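Local coordinates for protein inactive dihydroorotase-like domain (Chaetomium thermophilum, PDB 5NNL) that adopts the beta/alpha-barrel fold of the amidohydrolase superfamily as a dihydroorotase-like domain that is itself inactive, at residues A[72-84]-A[95-107]. Numbering follows the deposited sequence.
Sequences CDFNLSITATSDN and VGSLFIPFNHLSD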
ATOM      1  N   CYS A  72       6.098  -7.285  11.980  1.00 35.74           N
ATOM      2  CA  CYS A  72       5.983  -7.943  10.690  1.00 34.39           C
ATOM      3  C   CYS A  72       7.245  -7.613   9.906  1.00 33.01           C
ATOM      4  O   CYS A  72       8.040  -6.760  10.310  1.00 31.99           O
ATOM      5  CB  CYS A  72       4.711  -7.509   9.942  1.00 31.30           C
ATOM      6  SG  CYS A  72       4.670  -5.774   9.441  1.00 30.44           S
ATOM      7  N   ASP A  73       7.448  -8.309   8.790  1.00 30.48           N
ATOM      8  CA  ASP A  73       8.553  -7.971   7.906  1.00 34.01           C
ATOM      9  C   ASP A  73       8.186  -6.757   7.057  1.00 35.25           C
ATOM     10  O   ASP A  73       7.009  -6.440   6.855  1.00 33.67           O
ATOM     11  CB  ASP A  73       8.915  -9.158   7.014  1.00 37.85           C
ATOM     12  CG  ASP A  73       9.442 -10.340   7.803  1.00 39.21           C
ATOM     13  OD1 ASP A  73       9.875 -10.135   8.958  1.00 36.92           O
ATOM     14  OD2 ASP A  73       9.426 -11.469   7.271  1.00 39.65           O
ATOM     15  N   PHE A  74       9.207  -6.064   6.563  1.00 36.89           N
ATOM     16  CA  PHE A  74       8.945  -4.830   5.840  1.00 33.04           C
ATOM     17  C   PHE A  74      10.094  -4.516   4.896  1.00 39.70           C
ATOM     18  O   PHE A  74      11.211  -5.019   5.041  1.00 41.41           O
ATOM     19  CB  PHE A  74       8.708  -3.659   6.804  1.00 32.06           C
ATOM     20  CG  PHE A  74       9.950  -3.167   7.487  1.00 40.00           C
ATOM     21  CD1 PHE A  74      10.408  -3.770   8.648  1.00 37.44           C
ATOM     22  CD2 PHE A  74      10.654  -2.089   6.974  1.00 39.35           C
ATOM     23  CE1 PHE A  74      11.549  -3.314   9.280  1.00 41.67           C
ATOM     24  CE2 PHE A  74      11.793  -1.629   7.600  1.00 41.35           C
ATOM     25  CZ  PHE A  74      12.242  -2.241   8.753  1.00 42.13           C
ATOM     26  N   ASN A  75       9.778  -3.687   3.907  1.00 36.40           N
ATOM     27  CA  ASN A  75      10.740  -3.101   2.990  1.00 37.20           C
ATOM     28  C   ASN A  75      10.611  -1.590   3.077  1.00 39.07           C
ATOM     29  O   ASN A  75       9.501  -1.063   3.202  1.00 36.98           O
ATOM     30  CB  ASN A  75      10.482  -3.556   1.548  1.00 40.58           C
ATOM     31  CG  ASN A  75      11.540  -4.509   1.030  1.00 44.35           C
ATOM     32  OD1 ASN A  75      12.736  -4.312   1.250  1.00 46.42           O
ATOM     33  ND2 ASN A  75      11.100  -5.550   0.327  1.00 47.69           N
ATOM     34  N   LEU A  76      11.740  -0.895   3.036  1.00 39.19           N
ATOM     35  CA  LEU A  76      11.707   0.547   2.875  1.00 39.00           C
ATOM     36  C   LEU A  76      11.692   0.896   1.390  1.00 32.15           C
ATOM     37  O   LEU A  76      11.876   0.045   0.516  1.00 34.10           O
ATOM     38  CB  LEU A  76      12.898   1.209   3.572  1.00 40.21           C
ATOM     39  CG  LEU A  76      12.867   1.239   5.103  1.00 42.84           C
ATOM     40  CD1 LEU A  76      14.161   1.825   5.651  1.00 40.66           C
ATOM     41  CD2 LEU A  76      11.675   2.035   5.616  1.00 40.23           C
ATOM     42  N   SER A  77      11.450   2.171   1.116  1.00 35.60           N
ATOM     43  CA  SER A  77      11.435   2.686  -0.242  1.00 34.05           C
ATOM     44  C   SER A  77      11.982   4.103  -0.187  1.00 35.72           C
ATOM     45  O   SER A  77      12.193   4.661   0.892  1.00 36.27           O
ATOM     46  CB  SER A  77      10.023   2.636  -0.837  1.00 32.41           C
ATOM     47  OG  SER A  77      10.012   3.001  -2.208  1.00 35.07           O
ATOM     48  N   ILE A  78      12.212   4.689  -1.359  1.00 34.21           N
ATOM     49  CA  ILE A  78      12.821   6.011  -1.443  1.00 36.77           C
ATOM     50  C   ILE A  78      12.108   6.842  -2.501  1.00 34.89           C
ATOM     51  O   ILE A  78      11.724   6.330  -3.557  1.00 35.89           O
ATOM     52  CB  ILE A  78      14.329   5.912  -1.742  1.00 34.53           C
ATOM     53  CG1 ILE A  78      14.961   7.299  -1.698  1.00 38.36           C
ATOM     54  CG2 ILE A  78      14.577   5.229  -3.091  1.00 36.02           C
ATOM     55  CD1 ILE A  78      16.412   7.280  -1.221  1.00 40.79           C
ATOM     56  N   THR A  79      11.952   8.133  -2.211  1.00 35.89           N
ATOM     57  CA  THR A  79      11.240   9.065  -3.074  1.00 35.76           C
ATOM     58  C   THR A  79      12.185   9.738  -4.059  1.00 40.22           C
ATOM     59  O   THR A  79      13.286  10.163  -3.695  1.00 40.22           O
ATOM     60  CB  THR A  79      10.558  10.146  -2.237  1.00 38.19           C
ATOM     61  OG1 THR A  79       9.974   9.553  -1.074  1.00 39.77           O
ATOM     62  CG2 THR A  79       9.483  10.856  -3.037  1.00 40.60           C
ATOM     63  N   ALA A  80      11.733   9.857  -5.300  1.00 39.77           N
ATOM     64  CA  ALA A  80      12.481  10.586  -6.308  1.00 41.81           C
ATOM     65  C   ALA A  80      12.209  12.080  -6.187  1.00 43.99           C
ATOM     66  O   ALA A  80      11.118  12.511  -5.804  1.00 42.67           O
ATOM     67  CB  ALA A  80      12.110  10.099  -7.709  1.00 37.17           C
ATOM     68  N   THR A  81      13.224  12.872  -6.521  1.00 44.59           N
ATOM     69  CA  THR A  81      13.107  14.323  -6.571  1.00 43.78           C
ATOM     70  C   THR A  81      13.812  14.795  -7.834  1.00 44.14           C
ATOM     71  O   THR A  81      14.196  13.991  -8.691  1.00 41.07           O
ATOM     72  CB  THR A  81      13.685  14.992  -5.313  1.00 50.14           C
ATOM     73  OG1 THR A  81      15.113  14.867  -5.303  1.00 48.84           O
ATOM     74  CG2 THR A  81      13.105  14.378  -4.043  1.00 46.24           C
ATOM     75  N   SER A  82      13.987  16.115  -7.941  1.00 48.55           N
ATOM     76  CA  SER A  82      14.561  16.709  -9.145  1.00 48.68           C
ATOM     77  C   SER A  82      16.050  16.395  -9.280  1.00 50.36           C
ATOM     78  O   SER A  82      16.545  16.185 -10.394  1.00 50.82           O
ATOM     79  CB  SER A  82      14.338  18.222  -9.129  1.00 48.04           C
ATOM     80  OG  SER A  82      14.060  18.699  -7.824  1.00 52.81           O
ATOM     81  N   ASP A  83      16.779  16.364  -8.162  1.00 49.84           N
ATOM     82  CA  ASP A  83      18.227  16.168  -8.162  1.00 52.60           C
ATOM     83  C   ASP A  83      18.643  14.924  -7.379  1.00 54.39           C
ATOM     84  O   ASP A  83      19.788  14.836  -6.925  1.00 55.30           O
ATOM     85  CB  ASP A  83      18.925  17.405  -7.590  1.00 54.22           C
ATOM     86  CG  ASP A  83      18.238  17.937  -6.348  1.00 55.67           C
ATOM     87  OD1 ASP A  83      17.993  19.160  -6.280  1.00 57.89           O
ATOM     88  OD2 ASP A  83      17.919  17.131  -5.452  1.00 54.82           O
ATOM     89  N   ASN A  84      17.735  13.959  -7.222  1.00 50.34           N
ATOM     90  CA  ASN A  84      17.946  12.786  -6.378  1.00 49.69           C
ATOM     91  C   ASN A  84      18.637  11.630  -7.087  1.00 48.63           C
ATOM     92  O   ASN A  84      19.353  10.860  -6.436  1.00 50.16           O
ATOM     93  CB  ASN A  84      16.600  12.272  -5.859  1.00 49.51           C
ATOM     94  CG  ASN A  84      16.395  12.539  -4.382  1.00 50.31           C
ATOM     95  OD1 ASN A  84      16.846  13.559  -3.854  1.00 54.11           O
ATOM     96  ND2 ASN A  84      15.709  11.624  -3.704  1.00 46.11           N
ATOM     97  N   VAL A  95      16.840  -0.448  -0.132  1.00 41.39           N
ATOM     98  CA  VAL A  95      15.400  -0.282  -0.276  1.00 38.62           C
ATOM     99  C   VAL A  95      14.899  -1.293  -1.302  1.00 39.40           C
ATOM    100  O   VAL A  95      15.676  -1.936  -2.006  1.00 38.71           O
ATOM    101  CB  VAL A  95      15.007   1.155  -0.677  1.00 39.84           C
ATOM    102  CG1 VAL A  95      15.321   2.127   0.454  1.00 38.27           C
ATOM    103  CG2 VAL A  95      15.715   1.572  -1.960  1.00 37.97           C
ATOM    104  N   GLY A  96      13.578  -1.432  -1.369  1.00 39.16           N
ATOM    105  CA  GLY A  96      12.971  -2.416  -2.242  1.00 38.73           C
ATOM    106  C   GLY A  96      12.262  -1.823  -3.445  1.00 38.22           C
ATOM    107  O   GLY A  96      11.731  -2.568  -4.276  1.00 37.44           O
ATOM    108  N   SER A  97      12.244  -0.497  -3.559  1.00 37.00           N
ATOM    109  CA  SER A  97      11.486   0.138  -4.631  1.00 34.63           C
ATOM    110  C   SER A  97      11.799   1.626  -4.678  1.00 35.43           C
ATOM    111  O   SER A  97      12.203   2.228  -3.680  1.00 32.92           O
ATOM    112  CB  SER A  97       9.985  -0.057  -4.433  1.00 31.70           C
ATOM    113  OG  SER A  97       9.552   0.677  -3.303  1.00 31.87           O
ATOM    114  N   LEU A  98      11.563   2.216  -5.849  1.00 35.35           N
ATOM    115  CA  LEU A  98      11.671   3.655  -6.047  1.00 33.85           C
ATOM    116  C   LEU A  98      10.286   4.243  -6.275  1.00 31.54           C
ATOM    117  O   LEU A  98       9.552   3.787  -7.158  1.00 31.94           O
ATOM    118  CB  LEU A  98      12.574   3.981  -7.238  1.00 37.23           C
ATOM    119  CG  LEU A  98      12.601   5.447  -7.685  1.00 37.17           C
ATOM    120  CD1 LEU A  98      13.107   6.326  -6.557  1.00 34.05           C
ATOM    121  CD2 LEU A  98      13.461   5.620  -8.929  1.00 37.39           C
ATOM    122  N   PHE A  99       9.941   5.257  -5.488  1.00 30.72           N
ATOM    123  CA  PHE A  99       8.676   5.963  -5.626  1.00 33.98           C
ATOM    124  C   PHE A  99       8.901   7.287  -6.350  1.00 35.36           C
ATOM    125  O   PHE A  99       9.719   8.105  -5.914  1.00 33.36           O
ATOM    126  CB  PHE A  99       8.042   6.207  -4.257  1.00 33.26           C
ATOM    127  CG  PHE A  99       6.727   6.929  -4.318  1.00 33.48           C
ATOM    128  CD1 PHE A  99       5.648   6.378  -4.992  1.00 35.15           C
ATOM    129  CD2 PHE A  99       6.567   8.155  -3.697  1.00 34.79           C
ATOM    130  CE1 PHE A  99       4.435   7.042  -5.046  1.00 33.48           C
ATOM    131  CE2 PHE A  99       5.357   8.822  -3.749  1.00 37.55           C
ATOM    132  CZ  PHE A  99       4.291   8.266  -4.425  1.00 33.58           C
ATOM    133  N   ILE A 100       8.175   7.490  -7.437  1.00 34.73           N
ATOM    134  CA  ILE A 100       8.288   8.699  -8.253  1.00 33.80           C
ATOM    135  C   ILE A 100       6.963   9.436  -8.206  1.00 36.00           C
ATOM    136  O   ILE A 100       6.040   9.135  -8.967  1.00 32.46           O
ATOM    137  CB  ILE A 100       8.681   8.367  -9.703  1.00 34.10           C
ATOM    138  CG1 ILE A 100       9.984   7.568  -9.732  1.00 32.66           C
ATOM    139  CG2 ILE A 100       8.826   9.661 -10.501  1.00 34.91           C
ATOM    140  CD1 ILE A 100      10.443   7.173 -11.120  1.00 37.17           C
ATOM    141  N   PRO A 101       6.822  10.431  -7.332  1.00 36.71           N
ATOM    142  CA  PRO A 101       5.700  11.359  -7.438  1.00 37.62           C
ATOM    143  C   PRO A 101       6.080  12.557  -8.293  1.00 41.15           C
ATOM    144  O   PRO A 101       7.238  12.970  -8.355  1.00 41.61           O
ATOM    145  CB  PRO A 101       5.466  11.766  -5.979  1.00 40.88           C
ATOM    146  CG  PRO A 101       6.880  11.789  -5.399  1.00 42.34           C
ATOM    147  CD  PRO A 101       7.691  10.762  -6.184  1.00 39.13           C
ATOM    148  N   PHE A 102       5.081  13.120  -8.967  1.00 41.11           N
ATOM    149  CA  PHE A 102       5.339  14.245  -9.858  1.00 39.93           C
ATOM    150  C   PHE A 102       5.210  15.602  -9.175  1.00 44.10           C
ATOM    151  O   PHE A 102       5.630  16.610  -9.755  1.00 44.18           O
ATOM    152  CB  PHE A 102       4.402  14.184 -11.064  1.00 38.02           C
ATOM    153  CG  PHE A 102       4.928  13.347 -12.192  1.00 34.03           C
ATOM    154  CD1 PHE A 102       5.420  13.945 -13.338  1.00 35.97           C
ATOM    155  CD2 PHE A 102       4.942  11.966 -12.102  1.00 36.60           C
ATOM    156  CE1 PHE A 102       5.905  13.184 -14.379  1.00 34.81           C
ATOM    157  CE2 PHE A 102       5.428  11.196 -13.140  1.00 34.42           C
ATOM    158  CZ  PHE A 102       5.910  11.806 -14.282  1.00 35.41           C
ATOM    159  N   ASN A 103       4.656  15.656  -7.963  1.00 42.79           N
ATOM    160  CA  ASN A 103       4.587  16.906  -7.216  1.00 47.96           C
ATOM    161  C   ASN A 103       5.904  17.256  -6.533  1.00 51.03           C
ATOM    162  O   ASN A 103       6.065  18.394  -6.079  1.00 54.62           O
ATOM    163  CB  ASN A 103       3.460  16.835  -6.174  1.00 48.00           C
ATOM    164  CG  ASN A 103       3.644  15.694  -5.189  1.00 50.49           C
ATOM    165  OD1 ASN A 103       4.462  14.805  -5.406  1.00 50.77           O
ATOM    166  ND2 ASN A 103       2.876  15.711  -4.104  1.00 53.49           N
ATOM    167  N   HIS A 104       6.845  16.312  -6.449  1.00 52.35           N
ATOM    168  CA  HIS A 104       8.167  16.583  -5.895  1.00 55.63           C
ATOM    169  C   HIS A 104       9.111  17.233  -6.897  1.00 56.74           C
ATOM    170  O   HIS A 104      10.209  17.644  -6.507  1.00 55.43           O
ATOM    171  CB  HIS A 104       8.817  15.286  -5.393  1.00 53.52           C
ATOM    172  CG  HIS A 104       8.380  14.872  -4.022  1.00 54.88           C
ATOM    173  ND1 HIS A 104       7.054  14.737  -3.669  1.00 57.83           N
ATOM    174  CD2 HIS A 104       9.097  14.553  -2.919  1.00 57.70           C
ATOM    175  CE1 HIS A 104       6.974  14.357  -2.406  1.00 56.11           C
ATOM    176  NE2 HIS A 104       8.199  14.238  -1.928  1.00 56.83           N
ATOM    177  N   LEU A 105       8.719  17.336  -8.162  1.00 53.29           N
ATOM    178  CA  LEU A 105       9.646  17.662  -9.232  1.00 51.67           C
ATOM    179  C   LEU A 105       9.634  19.154  -9.540  1.00 53.97           C
ATOM    180  O   LEU A 105       8.670  19.872  -9.259  1.00 57.47           O
ATOM    181  CB  LEU A 105       9.310  16.850 -10.485  1.00 45.97           C
ATOM    182  CG  LEU A 105       9.226  15.340 -10.244  1.00 48.09           C
ATOM    183  CD1 LEU A 105       9.021  14.591 -11.549  1.00 41.98           C
ATOM    184  CD2 LEU A 105      10.463  14.823  -9.532  1.00 45.08           C
ATOM    185  N   SER A 106      10.735  19.612 -10.126  1.00 50.59           N
ATOM    186  CA  SER A 106      10.933  21.025 -10.405  1.00 52.20           C
ATOM    187  C   SER A 106      10.144  21.463 -11.633  1.00 54.81           C
ATOM    188  O   SER A 106       9.910  20.685 -12.564  1.00 51.92           O
ATOM    189  CB  SER A 106      12.420  21.315 -10.622  1.00 53.49           C
ATOM    190  OG  SER A 106      12.626  22.647 -11.051  1.00 56.35           O
ATOM    191  N   ASP A 107       9.735  22.730 -11.626  1.00 55.58           N
ATOM    192  CA  ASP A 107       9.112  23.347 -12.788  1.00 57.10           C
ATOM    193  C   ASP A 107      10.125  24.010 -13.709  1.00 54.86           C
ATOM    194  O   ASP A 107       9.745  24.477 -14.789  1.00 56.44           O
ATOM    195  CB  ASP A 107       8.073  24.380 -12.339  1.00 59.96           C
ATOM    196  CG  ASP A 107       7.134  23.836 -11.281  1.00 63.18           C
ATOM    197  OD1 ASP A 107       7.529  23.803 -10.095  1.00 66.32           O
ATOM    198  OD2 ASP A 107       6.007  23.431 -11.634  1.00 64.99           O
TER
HETATM  199  O   HOH W   1      10.064  -1.074  -1.439  1.00 32.86           O
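T79 and F99 pair as neighbours on two parallel strands, with both side chains on the same face of the sheet. The I78 and L98 side chains lie on the other face. F99 N donates to I78 O (2.8 Å), and F99 O accepts from A80 N (2.7 Å). From T79 CB, OG1 turns out of the contact and hydrogen-bonds to I53 O. With CG2 anti to the backbone N (chi1 -41° for OG1), that methyl is the branch that meets 95-107. CG2 packs on P101 CD and CG (both 3.6 Å) and lies obliquely near F99 CD2. It also lies over one face of the H104 ring, offset toward the rim, as a CH-pi contact 4.0 Å from the centroid. T81 CG2 reaches that ring at its edge. H104 ND1 donates to N103 OD1 near the ring plane. Upstream, S77 OG donates to S97 O (2.8 Å) from above the carbonyl plane. S97 OG hydrogen-bonds to R43 NE and, through a water, to L76 O. Strands 73-79 and 98-100 form a beta-alpha-beta unit with helix 85-89. Strands 39-44 and 128-130 flank the pair, helix 56-64 touches L76 and V95, and helix 111-121 touches A80 and L105.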